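Local coordinates for protein EscN (Escherichia coli O127:H6, PDB 2OBL) that belongs to the type III secretion family related to the rotary motor alpha and beta subunits and has a P-loop alpha/beta core, at residues G109-V112 with N113-L116; T149-A152 with E153-D157; R248-A251 with E252-H255. The protein carries 1 engineered substitution. All blocks are in the same frame, centred on the assembly; numbering follows the deposited sequence.

Interaction 1. Residues G109-V112 with N113-L116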
loop_
_atom_site.group_PDB
_atom_site.type_symbol
_atom_site.label_atom_id
_atom_site.label_comp_id
_atom_site.label_asym_id
_atom_site.label_seq_id
_atom_site.Cartn_x
_atom_site.Cartn_y
_atom_site.Cartn_z
ATOM N N GLY A 109 -5.884 -18.827 6.687
ATOM C CA GLY A 109 -6.820 -18.912 5.572
ATOM C C GLY A 109 -8.050 -18.043 5.759
ATOM O O GLY A 109 -8.571 -17.455 4.808
ATOM N N ARG A 110 -8.513 -17.953 6.997
ATOM C CA ARG A 110 -9.672 -17.143 7.320
ATOM C C ARG A 110 -9.492 -15.688 6.880
ATOM O O ARG A 110 -10.375 -15.110 6.247
ATOM C CB ARG A 110 -9.946 -17.227 8.823
ATOM C CG ARG A 110 -11.013 -16.294 9.303
ATOM C CD ARG A 110 -11.351 -16.577 10.752
ATOM N NE ARG A 110 -12.494 -15.783 11.180
ATOM C CZ ARG A 110 -12.413 -14.528 11.606
ATOM N NH1 ARG A 110 -13.514 -13.885 11.974
ATOM N NH2 ARG A 110 -11.236 -13.918 11.665
ATOM N N GLU A 111 -8.339 -15.105 7.207
ATOM C CA GLU A 111 -8.060 -13.720 6.857
ATOM C C GLU A 111 -7.869 -13.552 5.361
ATOM O O GLU A 111 -8.193 -12.513 4.805
ATOM C CB GLU A 111 -6.828 -13.185 7.604
ATOM C CG GLU A 111 -7.132 -12.673 8.996
ATOM C CD GLU A 111 -7.487 -13.788 9.957
ATOM O OE1 GLU A 111 -6.602 -14.612 10.257
ATOM O OE2 GLU A 111 -8.648 -13.847 10.416
ATOM N N VAL A 112 -7.328 -14.577 4.709
ATOM C CA VAL A 112 -7.158 -14.527 3.265
ATOM C C VAL A 112 -8.525 -14.479 2.595
ATOM O O VAL A 112 -8.786 -13.651 1.718
ATOM C CB VAL A 112 -6.352 -15.739 2.746
ATOM C CG1 VAL A 112 -6.251 -15.697 1.237
ATOM C CG2 VAL A 112 -4.962 -15.758 3.379
ATOM N N ASN A 113 -9.416 -15.368 3.012
ATOM C CA ASN A 113 -10.728 -15.401 2.393
ATOM C C ASN A 113 -11.524 -14.118 2.646
ATOM O O ASN A 113 -12.255 -13.657 1.769
ATOM C CB ASN A 113 -11.489 -16.676 2.772
ATOM C CG ASN A 113 -10.849 -17.913 2.169
ATOM O OD1 ASN A 113 -10.897 -18.999 2.738
ATOM N ND2 ASN A 113 -10.215 -17.741 1.012
ATOM N N GLU A 114 -11.337 -13.513 3.818
ATOM C CA GLU A 114 -12.001 -12.248 4.126
ATOM C C GLU A 114 -11.527 -11.105 3.229
ATOM O O GLU A 114 -12.313 -10.232 2.837
ATOM C CB GLU A 114 -11.868 -11.905 5.616
ATOM C CG GLU A 114 -12.749 -12.809 6.487
ATOM C CD GLU A 114 -12.582 -12.585 7.983
ATOM O OE1 GLU A 114 -11.806 -11.689 8.385
ATOM O OE2 GLU A 114 -13.235 -13.315 8.756
ATOM N N PHE A 115 -10.241 -11.113 2.891
ATOM C CA PHE A 115 -9.732 -10.151 1.931
ATOM C C PHE A 115 -10.215 -10.429 0.518
ATOM O O PHE A 115 -10.644 -9.514 -0.187
ATOM C CB PHE A 115 -8.200 -10.100 1.925
ATOM C CG PHE A 115 -7.650 -9.201 0.858
ATOM C CD1 PHE A 115 -7.805 -7.818 0.943
ATOM C CD2 PHE A 115 -7.007 -9.736 -0.249
ATOM C CE1 PHE A 115 -7.311 -6.992 -0.067
ATOM C CE2 PHE A 115 -6.513 -8.931 -1.248
ATOM C CZ PHE A 115 -6.665 -7.551 -1.158
ATOM N N LEU A 116 -10.125 -11.689 0.092
ATOM C CA LEU A 116 -10.524 -12.047 -1.265
ATOM C C LEU A 116 -11.991 -11.717 -1.524
ATOM O O LEU A 116 -12.382 -11.342 -2.630
ATOM C CB LEU A 116 -10.237 -13.525 -1.546
ATOM C CG LEU A 116 -8.756 -13.930 -1.550
ATOM C CD1 LEU A 116 -8.643 -15.388 -1.965
ATOM C CD2 LEU A 116 -7.906 -13.029 -2.462
#
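From N113 N bonded back to G109 O (2.9 Å) through to L116 N bonded to V112 O, four successive i to i+4 backbone hydrogen bonds make G109-V112 and N113-L116 neighbouring turns of a single helix. On this scaffold, side chains four residues apart fall on the same flank, and R110 and E114 illustrate what can follow. The R110 chain runs extended with CG anti to the backbone N (chi1 173°), and the E114 chain stretches out to meet it. The E114 carboxylate does not approach the guanidinium rim: OE2 sits over the centre of one face, 3.2 Å from R110 CZ, with the two planes turned 71° apart. R110 NH1 and E114 OE2, 3.3 Å from each other, therefore form a salt bridge through charge alone, no N-H being directed at the oxygen. The hydrogen bond goes to the adjacent glutamate, where R110 NH2 donates to E111 OE2 over 2.9 Å along a rather bent path (134°). One cation thus serves two carboxylates, and it probably offsets the repulsion between E111 OE2 and E114 OE1, which approach to 4.3 Å. E111 also reaches R108 through its other oxygen.

A different flank of the helix is apolar. V112 and L116 lie alongside each other, pointing the same way, with V112 CG1 4.0 Å from L116 CD1. Both pack on L104; V112 also touches V131 and L116 touches L129, while F115 turns toward L88 and C92. A charged outer flank and a greasy inner one are the marks of an amphipathic helix, which here lies in the beta-alpha-beta connection between the adjacent parallel strands 99-105 and 127-132 of the P-loop fold.

Interaction 2. Residues T149-A152 with E153-D157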
loop_
_atom_site.group_PDB
_atom_site.type_symbol
_atom_site.label_atom_id
_atom_site.label_comp_id
_atom_site.label_asym_id
_atom_site.label_seq_id
_atom_site.Cartn_x
_atom_site.Cartn_y
_atom_site.Cartn_z
ATOM N N THR A 149 7.087 -10.263 -7.044
ATOM C CA THR A 149 7.860 -9.206 -7.684
ATOM C C THR A 149 8.201 -9.595 -9.129
ATOM O O THR A 149 8.076 -8.791 -10.055
ATOM C CB THR A 149 9.114 -8.830 -6.860
ATOM O OG1 THR A 149 8.717 -8.416 -5.543
ATOM C CG2 THR A 149 9.883 -7.659 -7.530
ATOM N N THR A 150 8.601 -10.842 -9.307
ATOM C CA THR A 150 8.967 -11.368 -10.625
ATOM C C THR A 150 7.771 -11.364 -11.574
ATOM O O THR A 150 7.891 -11.013 -12.740
ATOM C CB THR A 150 9.560 -12.777 -10.493
ATOM O OG1 THR A 150 10.782 -12.685 -9.739
ATOM C CG2 THR A 150 9.880 -13.363 -11.881
ATOM N N ILE A 151 6.611 -11.754 -11.064
ATOM C CA ILE A 151 5.399 -11.730 -11.869
ATOM C C ILE A 151 5.019 -10.294 -12.269
ATOM O O ILE A 151 4.608 -10.038 -13.410
ATOM C CB ILE A 151 4.241 -12.448 -11.150
ATOM C CG1 ILE A 151 4.521 -13.961 -11.074
ATOM C CG2 ILE A 151 2.923 -12.192 -11.875
ATOM C CD1 ILE A 151 3.608 -14.695 -10.099
ATOM N N ALA A 152 5.162 -9.359 -11.336
ATOM C CA ALA A 152 4.942 -7.953 -11.632
ATOM C C ALA A 152 5.858 -7.480 -12.754
ATOM O O ALA A 152 5.427 -6.738 -13.629
ATOM C CB ALA A 152 5.138 -7.076 -10.361
ATOM N N GLU A 153 7.116 -7.914 -12.724
ATOM C CA GLU A 153 8.073 -7.567 -13.782
ATOM C C GLU A 153 7.653 -8.147 -15.128
ATOM O O GLU A 153 7.776 -7.488 -16.168
ATOM C CB GLU A 153 9.481 -8.029 -13.407
ATOM C CG GLU A 153 10.092 -7.255 -12.249
ATOM C CD GLU A 153 11.326 -7.921 -11.680
ATOM O OE1 GLU A 153 11.486 -9.142 -11.869
ATOM O OE2 GLU A 153 12.130 -7.220 -11.029
ATOM N N TYR A 154 7.151 -9.376 -15.113
ATOM C CA TYR A 154 6.681 -10.001 -16.345
ATOM C C TYR A 154 5.575 -9.161 -16.981
ATOM O O TYR A 154 5.619 -8.876 -18.178
ATOM C CB TYR A 154 6.192 -11.433 -16.115
ATOM C CG TYR A 154 5.402 -11.954 -17.298
ATOM C CD1 TYR A 154 6.044 -12.372 -18.465
ATOM C CD2 TYR A 154 4.017 -11.990 -17.262
ATOM C CE1 TYR A 154 5.319 -12.816 -19.550
ATOM C CE2 TYR A 154 3.287 -12.436 -18.340
ATOM C CZ TYR A 154 3.936 -12.845 -19.478
ATOM O OH TYR A 154 3.179 -13.287 -20.539
ATOM N N PHE A 155 4.581 -8.772 -16.180
ATOM C CA PHE A 155 3.477 -7.950 -16.694
ATOM C C PHE A 155 3.892 -6.518 -17.067
ATOM O O PHE A 155 3.441 -5.982 -18.090
ATOM C CB PHE A 155 2.260 -8.014 -15.764
ATOM C CG PHE A 155 1.512 -9.312 -15.871
ATOM C CD1 PHE A 155 0.781 -9.605 -17.019
ATOM C CD2 PHE A 155 1.589 -10.267 -14.871
ATOM C CE1 PHE A 155 0.097 -10.814 -17.148
ATOM C CE2 PHE A 155 0.909 -11.489 -14.992
ATOM C CZ PHE A 155 0.155 -11.763 -16.129
ATOM N N ARG A 156 4.787 -5.923 -16.278
ATOM C CA ARG A 156 5.382 -4.635 -16.650
ATOM C C ARG A 156 6.007 -4.725 -18.047
ATOM O O ARG A 156 5.801 -3.851 -18.897
ATOM C CB ARG A 156 6.456 -4.237 -15.640
ATOM C CG ARG A 156 7.173 -2.920 -15.948
ATOM C CD ARG A 156 8.512 -2.891 -15.237
ATOM N NE ARG A 156 9.337 -4.035 -15.637
ATOM C CZ ARG A 156 10.429 -4.434 -14.994
ATOM N NH1 ARG A 156 10.847 -3.785 -13.915
ATOM N NH2 ARG A 156 11.110 -5.483 -15.431
ATOM N N ASP A 157 6.762 -5.796 -18.273
ATOM C CA ASP A 157 7.446 -6.012 -19.550
ATOM C C ASP A 157 6.498 -6.155 -20.746
ATOM O O ASP A 157 6.942 -6.074 -21.889
ATOM C CB ASP A 157 8.368 -7.233 -19.462
ATOM C CG ASP A 157 9.522 -7.041 -18.482
ATOM O OD1 ASP A 157 9.853 -5.891 -18.122
ATOM O OD2 ASP A 157 10.107 -8.056 -18.069
#
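I151 and F155 give the main apolar contact between these successive helical turns: their side chains lie alongside each other, and I151 CG2 reaches the edge of the phenyl ring in its plane, 3.8 Å from F155 CE2. Because CG2 is the branch anti to the backbone N, it leans along the helix toward the next turn. The adjacent aromatics meet differently: Y154 CD2 lies over the centre of the F155 ring, 3.7 Å above its plane, and F155 CE2 is at the edge of the Y154 ring.

Backbone hydrogen bonds carry the rest of the frame, from E153 N to T149 O (3.0 Å) through to R156 N to A152 O (2.8 Å).

Among the polar groups, E153 leans back over T149, its CG 3.4 Å from T149 O, and its carboxylate is salt-bridged to R206, which also bonds T150 OG1. Y154 OH is held by D9. Further along, R156 grips D157 side-on: NE (3.1 Å) and NH2 (3.0 Å) both bond D157 OD1, approaching from the same face of the carboxylate, while D157 OD2 pairs with R36.

The helix lies against the central sheet, with A152 and F155 on V162 of strand 161-167 and E153 and R156 on I215 of strand 214-222, whereas T150, I151 and Y154 pack on strand 4-7 of the small N-terminal sheet.

Interaction 3. Residues R248-A251 with E252-H255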
loop_
_atom_site.group_PDB
_atom_site.type_symbol
_atom_site.label_atom_id
_atom_site.label_comp_id
_atom_site.label_asym_id
_atom_site.label_seq_id
_atom_site.Cartn_x
_atom_site.Cartn_y
_atom_site.Cartn_z
ATOM N N ARG A 248 -5.235 3.496 15.584
ATOM C CA ARG A 248 -6.309 3.026 16.464
ATOM C C ARG A 248 -7.206 4.189 16.879
ATOM O O ARG A 248 -8.426 4.042 16.970
ATOM C CB ARG A 248 -5.719 2.321 17.688
ATOM C CG ARG A 248 -6.755 1.682 18.604
ATOM C CD ARG A 248 -6.183 0.466 19.327
ATOM N NE ARG A 248 -5.992 -0.655 18.407
ATOM C CZ ARG A 248 -4.807 -1.106 18.012
ATOM N NH1 ARG A 248 -3.695 -0.539 18.466
ATOM N NH2 ARG A 248 -4.732 -2.125 17.163
ATOM N N GLU A 249 -6.607 5.352 17.109
ATOM C CA GLU A 249 -7.367 6.534 17.509
ATOM C C GLU A 249 -8.468 6.919 16.517
ATOM O O GLU A 249 -9.593 7.247 16.925
ATOM C CB GLU A 249 -6.426 7.713 17.778
ATOM C CG GLU A 249 -5.623 7.571 19.074
ATOM C CD GLU A 249 -4.498 6.531 19.009
ATOM O OE1 GLU A 249 -4.034 6.175 17.892
ATOM O OE2 GLU A 249 -4.077 6.069 20.095
ATOM N N LEU A 250 -8.160 6.886 15.222
ATOM C CA LEU A 250 -9.187 7.127 14.210
ATOM C C LEU A 250 -10.165 5.956 14.065
ATOM O O LEU A 250 -11.376 6.166 13.925
ATOM C CB LEU A 250 -8.560 7.489 12.857
ATOM C CG LEU A 250 -7.884 8.861 12.844
ATOM C CD1 LEU A 250 -7.060 9.054 11.572
ATOM C CD2 LEU A 250 -8.901 9.997 13.028
ATOM N N ALA A 251 -9.659 4.729 14.101
ATOM C CA ALA A 251 -10.541 3.568 14.000
ATOM C C ALA A 251 -11.611 3.547 15.105
ATOM O O ALA A 251 -12.746 3.122 14.873
ATOM C CB ALA A 251 -9.735 2.267 14.001
ATOM N N GLU A 252 -11.255 4.016 16.298
ATOM C CA GLU A 252 -12.182 4.004 17.435
ATOM C C GLU A 252 -13.202 5.138 17.373
ATOM O O GLU A 252 -14.221 5.128 18.084
ATOM C CB GLU A 252 -11.399 4.019 18.746
ATOM C CG GLU A 252 -10.616 2.735 18.949
ATOM C CD GLU A 252 -9.807 2.731 20.221
ATOM O OE1 GLU A 252 -9.518 3.831 20.741
ATOM O OE2 GLU A 252 -9.463 1.628 20.702
ATOM N N GLU A 253 -12.935 6.109 16.507
ATOM C CA GLU A 253 -13.899 7.163 16.212
ATOM C C GLU A 253 -14.816 6.751 15.061
ATOM O O GLU A 253 -15.682 7.517 14.649
ATOM C CB GLU A 253 -13.174 8.469 15.870
ATOM C CG GLU A 253 -12.676 9.217 17.086
ATOM C CD GLU A 253 -11.721 10.349 16.743
ATOM O OE1 GLU A 253 -11.652 10.758 15.560
ATOM O OE2 GLU A 253 -11.039 10.838 17.672
ATOM N N ASN A 254 -14.613 5.535 14.555
ATOM C CA ASN A 254 -15.309 5.034 13.372
ATOM C C ASN A 254 -15.009 5.901 12.162
ATOM O O ASN A 254 -15.854 6.125 11.300
ATOM C CB ASN A 254 -16.814 4.893 13.614
ATOM C CG ASN A 254 -17.169 3.551 14.202
ATOM O OD1 ASN A 254 -17.020 2.520 13.548
ATOM N ND2 ASN A 254 -17.625 3.550 15.444
ATOM N N HIS A 255 -13.771 6.375 12.115
ATOM C CA HIS A 255 -13.286 7.237 11.051
ATOM C C HIS A 255 -12.480 6.373 10.083
ATOM O O HIS A 255 -11.341 6.007 10.367
ATOM C CB HIS A 255 -12.423 8.338 11.674
ATOM C CG HIS A 255 -11.742 9.232 10.685
ATOM N ND1 HIS A 255 -11.878 10.603 10.713
ATOM C CD2 HIS A 255 -10.881 8.960 9.672
ATOM C CE1 HIS A 255 -11.155 11.135 9.743
ATOM N NE2 HIS A 255 -10.540 10.161 9.098
#
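The side chain of E252 reaches across R248, one helical turn earlier, and can be followed outward atom by atom. CB rests 3.5 Å from R248 O, the carbonyl that also accepts the E252 backbone N-H. CG, set anti to its own carbonyl carbon (chi1 -67°), comes closer still, 3.2 Å from R248 O. Beyond it the chain is extended, so CD crosses the aliphatic part of the arginine, 3.6 Å from R248 CG. At the tip, OE2 touches methylene rather than nitrogen, with R248 CG at 3.4 Å and R248 CD next nearest. The arginine chain bends at chi3, and its NH2 bonds S80 O.

The same few residues end the helix. N254 takes up a positive phi, H255 N bonds L250 O (3.0 Å), and N254 N reaches A251 O from above the carbonyl plane: a Schellman motif, overlapping a type I turn from A251 to N254. E253 N adds a weak bond to L250 O, which thus accepts from two backbone donors. The reversal brings H255 back beside L250, whose CD2 lies over one imidazole face, 3.8 Å from the ring centroid and 14° off its normal, in a CH-pi contact. H255 is buried, with Q322 and I325 of helix 318-325 beside it.

Chemically, then, backbone bonds define the turn and the CH-pi contact probably adds to its packing, whereas R248 and E252, with R248 NE and E252 OE2 4.7 Å apart, probably attract each other only diffusely.

In the fold
The three contacts follow one another along the chain without interleaving, and all belong to the nucleotide-binding family region. Interactions 1 and 2 lie on two helices packed against the same mixed sheet: helix 109-116 between strands 99-105 and 127-132, and helix 138-156 just before strand 161-167. Interaction 3 comes after strand 242-245 of that sheet, on the way to strand 265-266. Centres of interactions 1 and 2 are about 24 Å apart, those of 1 and 3 about 23 Å, and those of 2 and 3, on opposite sides of the chain's centre, about 37 Å. The three local contacts, two within helices and one at a helix end, thus lie well apart, interaction 2 reaching strand 4-7 and interaction 3 helix 318-325.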